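PDB 4WOD: taurocyamine kinase from Schistosoma mansoni, which reversibly transfers a phosphate group from ATP to the guanidino compound taurocyamine, giving N-phosphotaurocyamine and ADP. Local coordinates for residues A[85-89]-A[90-94]; A[388-391]-A[392-396]; A[463-466]-A[467-470]. The protein carries 4 engineered substitutions. All coordinates share one frame; numbering follows the deposited sequence.

Interaction 1 of 3, residues A[85-89]-A[90-94]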
# COMPACT_ATOMS: atom_id res chain seq x y z
N HIS A 85 -7.63 10.88 -12.02
CA HIS A 85 -8.89 10.90 -11.28
C HIS A 85 -9.63 9.56 -11.39
O HIS A 85 -10.77 9.43 -10.90
CB HIS A 85 -9.77 12.05 -11.78
CG HIS A 85 -9.27 13.40 -11.35
ND1 HIS A 85 -9.43 13.87 -10.06
CD2 HIS A 85 -8.60 14.36 -12.02
CE1 HIS A 85 -8.88 15.06 -9.96
NE2 HIS A 85 -8.38 15.39 -11.14
N LYS A 86 -8.97 8.58 -12.00
CA LYS A 86 -9.49 7.22 -12.17
C LYS A 86 -10.89 7.22 -12.77
O LYS A 86 -11.82 6.66 -12.20
CB LYS A 86 -9.51 6.46 -10.84
CG LYS A 86 -8.13 6.21 -10.25
CD LYS A 86 -8.22 6.12 -8.74
CE LYS A 86 -7.07 5.30 -8.17
NZ LYS A 86 -5.75 5.76 -8.67
N VAL A 87 -11.02 7.90 -13.91
CA VAL A 87 -12.29 8.04 -14.58
C VAL A 87 -12.47 6.84 -15.48
O VAL A 87 -11.63 6.58 -16.36
CB VAL A 87 -12.37 9.35 -15.40
CG1 VAL A 87 -13.69 9.45 -16.16
CG2 VAL A 87 -12.18 10.56 -14.48
N PRO A 88 -13.54 6.07 -15.22
CA PRO A 88 -13.84 4.75 -15.75
C PRO A 88 -13.39 4.52 -17.20
O PRO A 88 -12.35 3.89 -17.44
CB PRO A 88 -15.37 4.70 -15.65
CG PRO A 88 -15.65 5.44 -14.40
CD PRO A 88 -14.63 6.56 -14.36
N ASP A 89 -14.17 5.00 -18.15
CA ASP A 89 -13.89 4.74 -19.55
C ASP A 89 -13.40 6.02 -20.21
O ASP A 89 -13.68 6.30 -21.37
CB ASP A 89 -15.15 4.21 -20.25
CG ASP A 89 -14.91 3.88 -21.72
OD1 ASP A 89 -13.74 3.63 -22.10
OD2 ASP A 89 -15.90 3.87 -22.49
N GLY A 90 -12.65 6.82 -19.45
CA GLY A 90 -12.22 8.12 -19.91
C GLY A 90 -13.44 8.98 -20.19
O GLY A 90 -13.39 9.90 -21.00
N LYS A 91 -14.53 8.68 -19.49
CA LYS A 91 -15.81 9.37 -19.68
C LYS A 91 -15.92 10.54 -18.72
O LYS A 91 -16.80 10.58 -17.86
CB LYS A 91 -16.97 8.40 -19.48
CG LYS A 91 -18.25 8.83 -20.19
CD LYS A 91 -19.41 7.89 -19.86
CE LYS A 91 -19.91 7.16 -21.10
NZ LYS A 91 -21.14 6.37 -20.81
N ILE A 92 -15.01 11.49 -18.85
CA ILE A 92 -14.89 12.56 -17.87
C ILE A 92 -16.14 13.42 -17.85
O ILE A 92 -16.58 13.91 -18.88
CB ILE A 92 -13.68 13.43 -18.16
CG1 ILE A 92 -12.47 12.54 -18.46
CG2 ILE A 92 -13.41 14.36 -16.99
CD1 ILE A 92 -11.27 13.29 -19.00
N GLN A 93 -16.74 13.58 -16.68
CA GLN A 93 -17.89 14.48 -16.58
C GLN A 93 -17.98 15.04 -15.17
O GLN A 93 -17.38 14.51 -14.24
CB GLN A 93 -19.18 13.76 -16.97
CG GLN A 93 -19.56 12.58 -16.09
CD GLN A 93 -20.82 11.87 -16.59
OE1 GLN A 93 -21.89 12.48 -16.71
NE2 GLN A 93 -20.70 10.58 -16.88
N HIS A 94 -18.70 16.14 -15.02
CA HIS A 94 -18.83 16.75 -13.71
C HIS A 94 -20.18 17.44 -13.56
O HIS A 94 -20.60 18.19 -14.44
CB HIS A 94 -17.70 17.77 -13.47
CG HIS A 94 -17.61 18.21 -12.05
ND1 HIS A 94 -17.07 17.43 -11.06
CD2 HIS A 94 -18.04 19.34 -11.44
CE1 HIS A 94 -17.15 18.06 -9.91
NE2 HIS A 94 -17.73 19.23 -10.11

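Interaction 2 of 3, residues A[388-391]-A[392-396]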
# COMPACT_ATOMS: atom_id res chain seq x y z
N LYS A 388 -15.02 -20.23 7.65
CA LYS A 388 -15.87 -21.38 7.90
C LYS A 388 -15.89 -21.79 9.38
O LYS A 388 -16.94 -22.18 9.91
CB LYS A 388 -15.41 -22.56 7.04
CG LYS A 388 -16.28 -23.79 7.12
CD LYS A 388 -15.76 -24.85 6.17
CE LYS A 388 -16.45 -26.17 6.38
NZ LYS A 388 -15.92 -27.19 5.43
N TYR A 389 -14.75 -21.66 10.07
CA TYR A 389 -14.69 -22.11 11.46
C TYR A 389 -14.77 -20.96 12.44
O TYR A 389 -14.68 -21.17 13.65
CB TYR A 389 -13.42 -22.94 11.68
CG TYR A 389 -13.55 -24.24 10.93
CD1 TYR A 389 -14.27 -25.30 11.47
CD2 TYR A 389 -13.02 -24.38 9.65
CE1 TYR A 389 -14.44 -26.49 10.77
CE2 TYR A 389 -13.18 -25.55 8.95
CZ TYR A 389 -13.88 -26.61 9.51
OH TYR A 389 -14.04 -27.77 8.80
N LEU A 390 -14.97 -19.76 11.92
CA LEU A 390 -15.18 -18.61 12.79
C LEU A 390 -16.67 -18.49 13.12
O LEU A 390 -17.36 -17.61 12.61
CB LEU A 390 -14.69 -17.33 12.13
CG LEU A 390 -14.51 -16.15 13.09
CD1 LEU A 390 -13.31 -16.38 14.00
CD2 LEU A 390 -14.35 -14.84 12.33
N THR A 391 -17.15 -19.39 13.98
CA THR A 391 -18.58 -19.44 14.32
C THR A 391 -18.93 -18.40 15.39
O THR A 391 -18.04 -17.83 16.03
CB THR A 391 -18.99 -20.85 14.81
OG1 THR A 391 -18.30 -21.17 16.02
CG2 THR A 391 -18.70 -21.91 13.74
N PRO A 392 -20.24 -18.12 15.57
CA PRO A 392 -20.67 -17.25 16.67
C PRO A 392 -20.13 -17.69 18.03
O PRO A 392 -19.69 -16.86 18.82
CB PRO A 392 -22.19 -17.36 16.62
CG PRO A 392 -22.48 -17.53 15.15
CD PRO A 392 -21.34 -18.37 14.62
N GLU A 393 -20.17 -19.00 18.28
CA GLU A 393 -19.75 -19.54 19.56
C GLU A 393 -18.21 -19.42 19.74
O GLU A 393 -17.71 -19.25 20.85
CB GLU A 393 -20.21 -20.99 19.71
CG GLU A 393 -21.70 -21.29 19.30
CD GLU A 393 -22.03 -21.14 17.79
OE1 GLU A 393 -21.24 -21.59 16.93
OE2 GLU A 393 -23.11 -20.59 17.45
N ILE A 394 -17.48 -19.50 18.63
CA ILE A 394 -16.04 -19.33 18.65
C ILE A 394 -15.70 -17.85 18.90
O ILE A 394 -14.86 -17.53 19.72
CB ILE A 394 -15.41 -19.81 17.32
CG1 ILE A 394 -15.26 -21.34 17.32
CG2 ILE A 394 -14.07 -19.09 17.06
CD1 ILE A 394 -14.32 -21.88 18.35
N ILE A 395 -16.39 -16.95 18.20
CA ILE A 395 -16.22 -15.53 18.45
C ILE A 395 -16.49 -15.19 19.92
O ILE A 395 -15.71 -14.49 20.56
CB ILE A 395 -17.12 -14.68 17.52
CG1 ILE A 395 -16.65 -14.79 16.07
CG2 ILE A 395 -17.12 -13.21 17.97
CD1 ILE A 395 -17.57 -14.12 15.04
N LYS A 396 -17.60 -15.70 20.45
CA LYS A 396 -17.98 -15.44 21.83
C LYS A 396 -16.95 -15.97 22.82
O LYS A 396 -16.62 -15.30 23.80
CB LYS A 396 -19.35 -16.07 22.12
CG LYS A 396 -19.68 -16.21 23.60
CD LYS A 396 -21.04 -16.88 23.79
CE LYS A 396 -21.35 -17.12 25.25
NZ LYS A 396 -21.00 -15.93 26.07

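Interaction 3 of 3, residues A[463-466]-A[467-470]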
# COMPACT_ATOMS: atom_id res chain seq x y z
N GLY A 463 14.71 -40.52 7.48
CA GLY A 463 15.14 -41.74 6.81
C GLY A 463 16.65 -41.90 6.84
O GLY A 463 17.37 -41.04 7.33
N ASP A 464 17.12 -43.02 6.30
CA ASP A 464 18.55 -43.28 6.15
C ASP A 464 19.06 -42.56 4.92
O ASP A 464 18.76 -42.96 3.79
CB ASP A 464 18.82 -44.79 6.04
CG ASP A 464 20.30 -45.14 6.02
OD1 ASP A 464 21.13 -44.34 5.52
OD2 ASP A 464 20.64 -46.24 6.50
N LEU A 465 19.84 -41.50 5.12
CA LEU A 465 20.21 -40.62 4.03
C LEU A 465 21.18 -41.27 3.04
O LEU A 465 21.49 -40.69 2.01
CB LEU A 465 20.82 -39.32 4.57
CG LEU A 465 19.92 -38.41 5.41
CD1 LEU A 465 20.62 -37.10 5.55
CD2 LEU A 465 18.55 -38.22 4.77
N SER A 466 21.65 -42.47 3.37
CA SER A 466 22.52 -43.21 2.44
C SER A 466 21.75 -44.30 1.70
O SER A 466 22.24 -44.86 0.71
CB SER A 466 23.70 -43.82 3.19
OG SER A 466 23.27 -44.80 4.11
N LYS A 467 20.55 -44.62 2.17
CA LYS A 467 19.73 -45.63 1.52
C LYS A 467 18.30 -45.11 1.37
O LYS A 467 17.37 -45.64 1.97
CB LYS A 467 19.77 -46.95 2.30
CG LYS A 467 19.68 -48.19 1.42
CD LYS A 467 19.87 -49.49 2.20
CE LYS A 467 19.52 -50.71 1.34
NZ LYS A 467 19.87 -52.03 1.98
N LEU A 468 18.15 -44.07 0.56
CA LEU A 468 16.85 -43.45 0.33
C LEU A 468 16.03 -44.23 -0.71
O LEU A 468 16.59 -44.89 -1.58
CB LEU A 468 17.05 -42.00 -0.11
CG LEU A 468 17.64 -41.04 0.92
CD1 LEU A 468 18.19 -39.81 0.22
CD2 LEU A 468 16.60 -40.65 1.97
N PRO A 469 14.70 -44.15 -0.63
CA PRO A 469 13.89 -44.88 -1.61
C PRO A 469 13.60 -44.07 -2.87
O PRO A 469 12.54 -44.22 -3.47
CB PRO A 469 12.59 -45.16 -0.84
CG PRO A 469 12.45 -43.94 0.02
CD PRO A 469 13.86 -43.54 0.42
N PHE A 470 14.53 -43.20 -3.24
CA PHE A 470 14.43 -42.46 -4.49
C PHE A 470 15.84 -42.02 -4.86
O PHE A 470 16.72 -41.96 -4.01
CB PHE A 470 13.48 -41.26 -4.37
CG PHE A 470 13.65 -40.46 -3.09
CD1 PHE A 470 12.76 -40.61 -2.04
CD2 PHE A 470 14.69 -39.56 -2.95
CE1 PHE A 470 12.91 -39.89 -0.86
CE2 PHE A 470 14.84 -38.83 -1.77
CZ PHE A 470 13.95 -38.99 -0.73
O HOH W 1 15.59 -44.56 3.87
O HOH W 2 20.41 -43.06 -1.23

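Interaction 1 of 3, residues A[85-89]-A[90-94]
The amide of G90 donates back to the carbonyl O of V87: the G90 N to V87 O distance is 3.3 Å, with a fairly straight N-H...O angle of 160°. The donor stands well above the carbonyl plane, 55° out of it, so the bond does not lie on a lone pair. It closes a beta turn over P88 and D89, and G90 leaves that turn with positive phi. A second, tighter bend follows at once, an inverse gamma turn centred on K91 and closed by a weak bond of 3.1 Å from I92 N to G90 O. Into this double bend V87 sends its CG1 branch. With CG1 anti to the backbone N (chi1 177°), this branch lies alongside the returning backbone, 3.5 Å from K91 N. It then meets CG1 of I92 at 4.0 Å. Ahead of the turn, helix 74-84 ends in a Schellman motif with K86, at positive phi, as C-prime. Residues 85-94 thus begin the long loop that leads from this last helix of the small N-terminal domain to strand 117-126 in the large sheet domain of the first repeat. I92 is buried against D78 and I81 of that helix and against L262 and L327. H85 NE2 bonds to O of P269, the residue that follows the predicted active-site C268 in sequence, while H94 ND1 bonds to G328 N. Across the bend the link is thus one long backbone bond and aliphatic packing, with a weak second bond inside the gamma turn, and the apolar V87-I92 pair joins the exposed bend to the helix behind it.

Interaction 2 of 3, residues A[388-391]-A[392-396]
T391 touches the first turn of the following helix with all three atoms of its side chain. Its CB lies 3.2 Å from OE1 of E393. The next atom, OG1, takes the place between the backbone N and the carbonyl carbon (chi1 64°), which carries it over the start of the helix. There it accepts from I394 N at 3.2 Å, N-H...O angle 148°, and donates a weak bond to E393 OE1. Its other flank rests on I394 CG1. The methyl CG2, anti to the carbonyl carbon, only skirts E393 OE1 at 4.1 Å. E393 reaches back because its chain bends at chi2 (67°), crossing the threonine at about a right angle. T391 is thus the N-cap of helix 392-398, with P392 as the first helical residue, in the smaller domain of the second phosphagen kinase unit. Its carbonyl O starts the helical ladder: I395 N bonds to T391 O at 2.9 Å. L390, the residue before the cap, packs on the same turn; its CG meets I395 CG1 at 3.9 Å, the two side chains about perpendicular, and its CD1 meets I394 CG2 at 4.2 Å. L390 also lies against A373, L376, L409, I413 and Y439 of three neighbouring helices. Y389 turns away from the cap, its OH bonding to D446 OD2, which K388 NZ also reaches as a salt bridge.

Interaction 3 of 3, residues A[463-466]-A[467-470]
Residues D464 to K467 form a type I beta turn, closed by K467 N donating to D464 O at 2.9 Å. Inside it, the D464 carboxylate folds over the backbone. With CG anti to the backbone N (chi1 -174°), OD1 accepts from S466 N at 2.9 Å and from S466 OG at 2.6 Å. The amide comes on the anti side of the carboxylate and the hydroxyl on the syn side, both from the same face of its plane. K467 N adds a weak bond to OD1, 3.4 Å. The S466 N bond makes an Asx turn within the beta turn; with the hydroxyl bond it should limit rotation of the carboxylate. The turn belongs to the long loop between helix 437-448 and strand 480-489, which here runs over the surface of the larger domain. The leucines hold it there: the L465 and L468 side chains run alongside each other in the same direction, CD2 to CD2 4.2 Å. Both rest on Y603 of helix 599-614, while L468 also reaches L696 of helix 695-715. CG of L468 touches the turn itself, 3.6 Å from D464 O. Further on, F470 meets the Y603 ring edge-to-face, and L468 CB stands over the rim of the F470 ring. Two waters complete the polar side. One joins D464 N to K467 O, donating to the latter at 2.8 Å; the other accepts from L468 N at 3.1 Å and donates weakly to S466 O.

All three are local surface contacts, none touching another, though I92 in interaction 1 and I394 in interaction 2 are buried and no touching residue of interaction 3 is. Interaction 1 belongs to the first repeat, interactions 2 and 3 to the second. Residues 85-94 and 463-470 both lie in the loop that leads from a helix to the first strand of a repeat's large sheet, whereas 388-396 starts a helix packed among other helices. The chemistry differs accordingly: one long turn bond and aliphatic packing in interaction 1, threonine capping over a leucine-isoleucine cluster in interaction 2, and a carboxylate-centred turn with bridging waters in interaction 3, the farthest from the chain's centre.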